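Local atomic coordinates of aldehyde dehydrogenase family protein (Pseudomonas syringae pv. tomato, PDB entry 5IUV), a protein that catalyses the NAD+-dependent oxidation of indole-3-acetaldehyde, a step of auxin synthesis that contributes to the virulence of this plant pathogen. Residues G305-V310 against S408-D413. Residues are numbered along the deposited sequence; the frame is centred on the assembly and turned at random.
Sequences GSRLLV and SVLTFD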
ATOM      1  N   GLY A 305      28.367 -12.297  12.177  1.00 16.93           N
ATOM      2  CA  GLY A 305      29.002 -12.678  10.929  1.00 16.06           C
ATOM      3  C   GLY A 305      30.007 -13.782  11.208  1.00 15.74           C
ATOM      4  O   GLY A 305      31.215 -13.541  11.198  1.00 14.86           O
ATOM      5  N   SER A 306      29.507 -14.990  11.458  1.00 14.15           N
ATOM      6  CA  SER A 306      30.346 -16.081  11.956  1.00 15.47           C
ATOM      7  C   SER A 306      31.080 -16.835  10.846  1.00 14.68           C
ATOM      8  O   SER A 306      32.038 -17.555  11.116  1.00 15.17           O
ATOM      9  CB  SER A 306      29.504 -17.054  12.782  1.00 16.73           C
ATOM     10  OG  SER A 306      28.360 -17.460  12.061  1.00 16.61           O
ATOM     11  N   ARG A 307      30.629 -16.672   9.605  1.00 12.55           N
ATOM     12  CA  ARG A 307      31.373 -17.170   8.454  1.00 13.61           C
ATOM     13  C   ARG A 307      31.831 -15.995   7.611  1.00 15.66           C
ATOM     14  O   ARG A 307      31.019 -15.280   7.032  1.00 16.40           O
ATOM     15  CB  ARG A 307      30.537 -18.128   7.599  1.00 14.40           C
ATOM     16  CG  ARG A 307      30.224 -19.455   8.270  1.00 16.38           C
ATOM     17  CD  ARG A 307      29.475 -20.376   7.325  1.00 14.69           C
ATOM     18  NE  ARG A 307      28.160 -19.847   6.987  1.00 12.58           N
ATOM     19  CZ  ARG A 307      27.542 -20.082   5.833  1.00 15.26           C
ATOM     20  NH1 ARG A 307      28.120 -20.846   4.912  1.00 13.61           N
ATOM     21  NH2 ARG A 307      26.347 -19.556   5.602  1.00 13.34           N
ATOM     22  N   LEU A 308      33.142 -15.802   7.564  1.00 15.65           N
ATOM     23  CA  LEU A 308      33.749 -14.783   6.728  1.00 13.21           C
ATOM     24  C   LEU A 308      34.229 -15.419   5.430  1.00 13.40           C
ATOM     25  O   LEU A 308      35.152 -16.228   5.442  1.00 15.54           O
ATOM     26  CB  LEU A 308      34.914 -14.117   7.464  1.00 14.00           C
ATOM     27  CG  LEU A 308      35.640 -13.000   6.718  1.00 15.66           C
ATOM     28  CD1 LEU A 308      34.697 -11.829   6.500  1.00 15.44           C
ATOM     29  CD2 LEU A 308      36.892 -12.568   7.491  1.00 16.80           C
ATOM     30  N   LEU A 309      33.589 -15.057   4.321  1.00 13.56           N
ATOM     31  CA  LEU A 309      33.946 -15.568   2.998  1.00 15.30           C
ATOM     32  C   LEU A 309      34.742 -14.505   2.250  1.00 14.85           C
ATOM     33  O   LEU A 309      34.211 -13.439   1.928  1.00 15.15           O
ATOM     34  CB  LEU A 309      32.696 -15.953   2.195  1.00 13.60           C
ATOM     35  CG  LEU A 309      31.986 -17.279   2.496  1.00 17.58           C
ATOM     36  CD1 LEU A 309      31.582 -17.409   3.959  1.00 18.06           C
ATOM     37  CD2 LEU A 309      30.775 -17.459   1.592  1.00 15.70           C
ATOM     38  N   VAL A 310      36.011 -14.785   1.975  1.00 14.34           N
ATOM     39  CA  VAL A 310      36.862 -13.779   1.350  1.00 17.08           C
ATOM     40  C   VAL A 310      37.387 -14.245  -0.004  1.00 18.75           C
ATOM     41  O   VAL A 310      37.870 -15.370  -0.133  1.00 19.20           O
ATOM     42  CB  VAL A 310      38.046 -13.399   2.277  1.00 26.09           C
ATOM     43  CG1 VAL A 310      38.698 -14.637   2.846  1.00 30.65           C
ATOM     44  CG2 VAL A 310      39.065 -12.540   1.541  1.00 22.19           C
ATOM     45  N   SER A 408      34.868 -18.181  11.616  1.00 19.14           N
ATOM     46  CA  SER A 408      35.393 -19.111  10.614  1.00 19.54           C
ATOM     47  C   SER A 408      35.713 -18.365   9.325  1.00 19.29           C
ATOM     48  O   SER A 408      34.886 -17.609   8.815  1.00 18.56           O
ATOM     49  CB  SER A 408      34.402 -20.242  10.331  1.00 19.39           C
ATOM     50  OG  SER A 408      34.224 -21.062  11.474  1.00 21.60           O
ATOM     51  N   VAL A 409      36.913 -18.574   8.798  1.00 19.96           N
ATOM     52  CA  VAL A 409      37.319 -17.882   7.578  1.00 19.86           C
ATOM     53  C   VAL A 409      37.429 -18.839   6.392  1.00 20.16           C
ATOM     54  O   VAL A 409      38.207 -19.793   6.422  1.00 20.97           O
ATOM     55  CB  VAL A 409      38.662 -17.155   7.762  1.00 21.18           C
ATOM     56  CG1 VAL A 409      39.047 -16.430   6.474  1.00 22.08           C
ATOM     57  CG2 VAL A 409      38.582 -16.182   8.935  1.00 20.26           C
ATOM     58  N   LEU A 410      36.655 -18.563   5.343  1.00 19.57           N
ATOM     59  CA  LEU A 410      36.628 -19.410   4.152  1.00 19.81           C
ATOM     60  C   LEU A 410      37.015 -18.597   2.921  1.00 23.94           C
ATOM     61  O   LEU A 410      36.857 -17.373   2.908  1.00 22.37           O
ATOM     62  CB  LEU A 410      35.241 -20.028   3.951  1.00 19.85           C
ATOM     63  CG  LEU A 410      34.573 -20.814   5.089  1.00 22.60           C
ATOM     64  CD1 LEU A 410      33.920 -19.904   6.133  1.00 18.57           C
ATOM     65  CD2 LEU A 410      33.559 -21.811   4.526  1.00 22.57           C
ATOM     66  N   THR A 411      37.517 -19.264   1.884  1.00 20.35           N
ATOM     67  CA  THR A 411      37.861 -18.557   0.650  1.00 24.08           C
ATOM     68  C   THR A 411      37.033 -19.037  -0.539  1.00 23.99           C
ATOM     69  O   THR A 411      36.458 -20.123  -0.510  1.00 23.45           O
ATOM     70  CB  THR A 411      39.364 -18.690   0.306  1.00 24.68           C
ATOM     71  OG1 THR A 411      39.756 -20.068   0.321  1.00 22.21           O
ATOM     72  CG2 THR A 411      40.209 -17.916   1.307  1.00 23.33           C
ATOM     73  N   PHE A 412      36.965 -18.198  -1.569  1.00 19.95           N
ATOM     74  CA  PHE A 412      36.296 -18.531  -2.829  1.00 19.83           C
ATOM     75  C   PHE A 412      37.006 -17.802  -3.965  1.00 22.13           C
ATOM     76  O   PHE A 412      37.783 -16.876  -3.712  1.00 21.38           O
ATOM     77  CB  PHE A 412      34.813 -18.145  -2.791  1.00 18.86           C
ATOM     78  CG  PHE A 412      34.573 -16.659  -2.674  1.00 18.28           C
ATOM     79  CD1 PHE A 412      34.512 -15.855  -3.805  1.00 20.50           C
ATOM     80  CD2 PHE A 412      34.409 -16.067  -1.435  1.00 17.88           C
ATOM     81  CE1 PHE A 412      34.299 -14.489  -3.695  1.00 19.99           C
ATOM     82  CE2 PHE A 412      34.193 -14.701  -1.323  1.00 17.43           C
ATOM     83  CZ  PHE A 412      34.140 -13.918  -2.449  1.00 17.85           C
ATOM     84  N   ASP A 413      36.733 -18.198  -5.208  1.00 24.16           N
ATOM     85  CA  ASP A 413      37.380 -17.566  -6.361  1.00 28.74           C
ATOM     86  C   ASP A 413      36.409 -16.979  -7.389  1.00 26.89           C
ATOM     87  O   ASP A 413      36.827 -16.235  -8.279  1.00 29.40           O
ATOM     88  CB  ASP A 413      38.311 -18.562  -7.064  1.00 35.79           C
ATOM     89  CG  ASP A 413      37.610 -19.844  -7.468  1.00 42.61           C
ATOM     90  OD1 ASP A 413      36.360 -19.872  -7.515  1.00 44.75           O
ATOM     91  OD2 ASP A 413      38.319 -20.835  -7.741  1.00 47.83           O
TER
HETATM   92  O   HOH W   1      32.215 -19.717  13.186  1.00 17.25           O
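Ser-306 opens the pairing through its main chain: its carbonyl O accepts the N-H of Ser-408 at 2.9 Å and lies within hydrogen-bonding distance of a water that also pairs with OG of the small Ser-408. Beyond it the chains run parallel, Arg-307 beside Ser-408 and so on to Val-310 beside Thr-411. The backbone of Arg-307 is turned the other way, to Asn-274 of strand 273-276, as the alternation of a parallel ladder requires. Its CB lies 4.1 Å from Leu-410 CD1, and its long chain, bent at chi3 (-65°), carries the guanidinium away to Asn-393 OD1 and the carbonyls of Lys-271, Ile-421 and Ala-422, so the buried charge is well supplied with acceptors. Leu-308 turns both its N-H and its C=O to strand 408-412, straddling its partner Val-409: its N bonds Ser-408 O, and its O accepts Leu-410 N at 2.8 Å, almost straight. On the face it shares with Val-409 and Val-310, its CD2 meets Val-409 CG2, and its branched apolar end packs on Phe-318 of helix 312-326. Leu-309 lies on the other face, side by side with Leu-410, their CD1 atoms 4.1 Å apart, and both side chains touch Ile-421 of helix 415-423, leucines being long enough to bridge sheet and helix; its carbonyl O sits at the edge of the Phe-412 ring, in plane, 3.5 Å from CE2. Val-310, compact and beta-branched as suits a strand, lays CG1 3.9 Å from Thr-411 CG2, while its N-H bonds Leu-410 O. The ladder weakens at its end, where Phe-412 N reaches Val-310 O at 3.3 Å from 41° out of the carbonyl plane. Phe-412 CG stands between its backbone N and carbonyl carbon (chi1 65°), which swings the ring back toward 305-310, its CD2-CE2 side meeting the backbone of Leu-309 and Val-310. Apolar residues facing helices on both sides of parallel strands are characteristic of the three-layer alpha/beta catalytic domain of aldehyde dehydrogenases.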